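Local coordinates for type II secretion system protein F (Vibrio cholerae, PDB 3C1Q) that probably serves in the inner-membrane complex of the type II secretion system, which exports cholera toxin from the periplasm, and is represented here by the protein's first cytoplasmic domain, at residues 15-18 and 19-22; 99-102 and 103-106. All blocks are in the same frame, centred on the assembly; numbering follows the deposited sequence.

Contact 1 of 2, residues 15-18 and 19-22; sequences ALIT and RQLA
R19 reaches back one helical turn to A15: its backbone N gives a hydrogen bond to A15 O at 3.0 Å, while its CB rests against the same oxygen. Beyond CB the side chain turns away from 15-18. With CG anti to the backbone N (chi1 177°) and bends at chi2 and chi3, the guanidinium is carried to helix 92-121, where it meets the acidic groups of E97, D101 and E104.

Q20 makes the main side-chain to side-chain contact, with L16. Its N donates to L16 O at 2.9 Å, nearly in line with the carbonyl, and its CG lies 3.2 Å from that same L16 O. The amide then passes obliquely across the isobutyl group of L16, with OE1 3.6 Å from L16 CG and CD 3.6 Å from L16 CD1. NE2 bonds to T23 OG1 of the second subunit, and L16 packs on R19 of that subunit, so this i to i+4 pair of the α-helix also belongs to the dimer interface.

L21 N bonds to I17 O at 2.9 Å, and the two side chains pack on other parts of the bundle: L21 meets C34 and L35, whereas I17 is buried against helix 45-59. A22 closes the turn, its N bonded to T18 O and its CB 3.3 Å from that oxygen; A22 packs against A100 of helix 92-121.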
loop_
_atom_site.group_PDB
_atom_site.type_symbol
_atom_site.label_atom_id
_atom_site.label_comp_id
_atom_site.label_asym_id
_atom_site.label_seq_id
_atom_site.Cartn_x
_atom_site.Cartn_y
_atom_site.Cartn_z
ATOM N N ALA B 15 -1.337 -2.886 9.227
ATOM C CA ALA B 15 -1.153 -3.428 7.886
ATOM C C ALA B 15 -0.835 -2.334 6.868
ATOM O O ALA B 15 0.034 -2.512 6.000
ATOM C CB ALA B 15 -2.384 -4.205 7.463
ATOM N N LEU B 16 -1.527 -1.210 6.993
ATOM C CA LEU B 16 -1.356 -0.104 6.075
ATOM C C LEU B 16 0.065 0.427 6.191
ATOM O O LEU B 16 0.793 0.476 5.188
ATOM C CB LEU B 16 -2.368 0.993 6.376
ATOM C CG LEU B 16 -2.215 2.334 5.655
ATOM C CD1 LEU B 16 -2.277 2.138 4.141
ATOM C CD2 LEU B 16 -3.270 3.320 6.139
ATOM N N ILE B 17 0.469 0.846 7.397
ATOM C CA ILE B 17 1.795 1.470 7.513
ATOM C C ILE B 17 2.902 0.484 7.194
ATOM O O ILE B 17 3.934 0.875 6.648
ATOM C CB ILE B 17 2.015 2.204 8.874
ATOM C CG1 ILE B 17 1.971 1.226 10.060
ATOM C CG2 ILE B 17 0.997 3.361 9.023
ATOM C CD1 ILE B 17 2.246 1.875 11.480
ATOM N N THR B 18 2.705 -0.799 7.503
ATOM C CA THR B 18 3.772 -1.780 7.237
ATOM C C THR B 18 3.931 -2.009 5.720
ATOM O O THR B 18 5.051 -2.051 5.198
ATOM C CB THR B 18 3.540 -3.105 8.011
ATOM O OG1 THR B 18 3.424 -2.827 9.421
ATOM C CG2 THR B 18 4.683 -4.055 7.798
ATOM N N ARG B 19 2.803 -2.086 5.022
ATOM C CA ARG B 19 2.822 -2.205 3.555
ATOM C C ARG B 19 3.438 -0.974 2.911
ATOM O O ARG B 19 4.299 -1.087 2.052
ATOM C CB ARG B 19 1.429 -2.462 3.000
ATOM C CG ARG B 19 1.370 -2.513 1.458
ATOM C CD ARG B 19 2.238 -3.588 0.892
ATOM N NE ARG B 19 1.740 -4.925 1.248
ATOM C CZ ARG B 19 2.459 -6.038 1.098
ATOM N NH1 ARG B 19 3.696 -5.965 0.623
ATOM N NH2 ARG B 19 1.951 -7.219 1.425
ATOM N N GLN B 20 3.046 0.210 3.365
ATOM C CA GLN B 20 3.601 1.444 2.812
ATOM C C GLN B 20 5.107 1.521 3.050
ATOM O O GLN B 20 5.867 1.820 2.127
ATOM C CB GLN B 20 2.912 2.670 3.404
ATOM C CG GLN B 20 1.432 2.775 3.052
ATOM C CD GLN B 20 0.772 3.981 3.672
ATOM O OE1 GLN B 20 0.764 4.135 4.899
ATOM N NE2 GLN B 20 0.221 4.861 2.826
ATOM N N LEU B 21 5.548 1.231 4.272
ATOM C CA LEU B 21 6.987 1.302 4.557
ATOM C C LEU B 21 7.740 0.256 3.711
ATOM O O LEU B 21 8.786 0.543 3.140
ATOM C CB LEU B 21 7.257 1.125 6.048
ATOM C CG LEU B 21 8.682 1.298 6.513
ATOM C CD1 LEU B 21 9.179 2.750 6.252
ATOM C CD2 LEU B 21 8.787 0.916 8.006
ATOM N N ALA B 22 7.198 -0.954 3.599
ATOM C CA ALA B 22 7.835 -1.987 2.788
ATOM C C ALA B 22 7.954 -1.578 1.319
ATOM O O ALA B 22 8.981 -1.795 0.681
ATOM C CB ALA B 22 7.068 -3.292 2.891
#

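Contact 2 of 2, residues 99-102 and 103-106; sequences LADY and AENR. With CA (calcium ion), chain G.
D101 and E104 bring their carboxylates near each other across one turn, D101 OD1 lying 4.2 Å from E104 OE1 in the conformer described here, one of two. Both carboxylate oxygens of D101 grip the calcium ion, OD1 and OD2 each at 2.5 Å. Three waters bind the ion as well, and E97 of the same chain and E43 of the second subunit complete the protein ligands. R19 of helix 11-26 is held between the D101 and E104 carboxylates, and its charge probably eases their repulsion. The backbone bonds run alongside, E104 N to A100 O and N105 N to D101 O, the latter at 2.9 Å.

On the more exposed side, one water donates to both Y102 O and N105 OD1, the latter at 2.6 Å, and so ties the N105 amide to the preceding turn. R106 N bonds to Y102 O at 3.0 Å. Its extended chain runs out alongside the tyrosine, where a second water lies 3.1 Å from Y102 OH and, at the edge of the guanidinium, takes a weak bond from R106 NE.

Packing closes the inner side. A103 N bonds to L99 O, and A103 CB sits 3.3 Å from that oxygen, while L99 itself packs on F79, M82 and V83 of helix 77-89. The backbone bonds are i to i+4 bonds of one long α-helix, whose successive turns at E97 and D101 supply two carboxylates to a calcium site shared across the dimer.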
loop_
_atom_site.group_PDB
_atom_site.type_symbol
_atom_site.label_atom_id
_atom_site.label_comp_id
_atom_site.label_asym_id
_atom_site.label_seq_id
_atom_site.Cartn_x
_atom_site.Cartn_y
_atom_site.Cartn_z
ATOM N N LEU B 99 7.013 -8.716 6.767
ATOM C CA LEU B 99 6.175 -8.146 7.826
ATOM C C LEU B 99 4.873 -7.568 7.232
ATOM O O LEU B 99 3.801 -7.714 7.803
ATOM C CB LEU B 99 6.940 -7.057 8.575
ATOM C CG LEU B 99 7.953 -7.580 9.575
ATOM C CD1 LEU B 99 8.962 -6.469 9.958
ATOM C CD2 LEU B 99 7.254 -8.158 10.835
ATOM N N ALA B 100 4.981 -6.948 6.066
ATOM C CA ALA B 100 3.819 -6.423 5.351
ATOM C C ALA B 100 2.846 -7.545 4.946
ATOM O O ALA B 100 1.608 -7.444 5.163
ATOM C CB ALA B 100 4.301 -5.630 4.104
ATOM N N ASP B 101 3.388 -8.613 4.366
ATOM C CA ASP B 101 2.597 -9.779 3.974
ATOM C C ASP B 101 1.902 -10.365 5.175
ATOM O O ASP B 101 0.723 -10.714 5.111
ATOM C CB ASP B 101 3.475 -10.857 3.336
ATOM C CG ASP B 101 3.877 -10.522 1.910
ATOM O OD1 ASP B 101 3.177 -9.739 1.247
ATOM O OD2 ASP B 101 4.869 -11.096 1.445
ATOM N N TYR B 102 2.649 -10.477 6.271
ATOM C CA TYR B 102 2.136 -11.061 7.530
ATOM C C TYR B 102 1.003 -10.192 8.081
ATOM O O TYR B 102 -0.078 -10.682 8.396
ATOM C CB TYR B 102 3.258 -11.173 8.563
ATOM C CG TYR B 102 2.790 -11.573 9.936
ATOM C CD1 TYR B 102 2.504 -12.899 10.235
ATOM C CD2 TYR B 102 2.606 -10.618 10.941
ATOM C CE1 TYR B 102 2.059 -13.271 11.506
ATOM C CE2 TYR B 102 2.173 -10.987 12.208
ATOM C CZ TYR B 102 1.887 -12.304 12.477
ATOM O OH TYR B 102 1.464 -12.646 13.751
ATOM N N ALA B 103 1.251 -8.893 8.138
ATOM C CA ALA B 103 0.264 -7.953 8.651
ATOM C C ALA B 103 -0.988 -7.884 7.764
ATOM O O ALA B 103 -2.118 -7.791 8.287
ATOM C CB ALA B 103 0.891 -6.557 8.843
ATOM N N GLU B 104 -0.801 -7.943 6.439
ATOM C CA GLU B 104 -1.906 -7.951 5.465
ATOM C C GLU B 104 -2.780 -9.182 5.655
ATOM O O GLU B 104 -4.014 -9.104 5.691
ATOM C CB GLU B 104 -1.352 -7.954 4.021
ATOM C CG GLU B 104 -2.420 -8.109 2.924
ATOM C CD GLU B 104 -1.855 -8.292 1.515
ATOM O OE1 GLU B 104 -0.684 -8.034 1.306
ATOM O OE2 GLU B 104 -2.594 -8.702 0.602
ATOM N N ASN B 105 -2.120 -10.326 5.741
ATOM C CA ASN B 105 -2.787 -11.607 5.940
ATOM C C ASN B 105 -3.603 -11.584 7.214
ATOM O O ASN B 105 -4.753 -12.014 7.218
ATOM C CB ASN B 105 -1.758 -12.737 6.025
ATOM C CG ASN B 105 -2.393 -14.096 6.304
ATOM O OD1 ASN B 105 -2.206 -14.712 7.388
ATOM N ND2 ASN B 105 -3.137 -14.583 5.327
ATOM N N ARG B 106 -3.001 -11.087 8.295
ATOM C CA ARG B 106 -3.664 -11.014 9.586
ATOM C C ARG B 106 -4.931 -10.145 9.479
ATOM O O ARG B 106 -6.000 -10.526 9.954
ATOM C CB ARG B 106 -2.702 -10.459 10.635
ATOM C CG ARG B 106 -3.249 -10.428 12.012
ATOM C CD ARG B 106 -2.151 -10.340 13.063
ATOM N NE ARG B 106 -2.727 -10.685 14.355
ATOM C CZ ARG B 106 -3.437 -9.854 15.112
ATOM N NH1 ARG B 106 -3.651 -8.598 14.731
ATOM N NH2 ARG B 106 -3.934 -10.283 16.264
HETATM CA CA CA G . 4.622 -10.013 -0.820
HETATM O O HOH W 1 -0.670 -13.562 9.164
HETATM O O HOH W 2 -1.253 -13.729 14.622
HETATM O O HOH W 3 5.682 -9.398 -2.955
HETATM O O HOH W 4 6.620 -11.490 -0.959
HETATM O O HOH W 5 2.885 -8.664 -1.729
#

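From the N terminus the chain enters helix 11-26, where contact 1 lies, passes through four intervening helices, and reaches contact 2 on the final helix 92-121. Each contact spans adjacent turns of its own helix, so neither closes a long loop; the two follow in series, without nesting or crossing. In space their centres are about 9 Å apart, and the first and last helices lie against each other. T18 CG2 sits 3.4 Å from A100 N, and the A100 methyl CB packs 3.5 Å from R19 CZ. With its salt bridges to D101 and E104, R19 ties the first helix to the early turns of the last, placing its charge in the second shell of the calcium ion near the dimer interface.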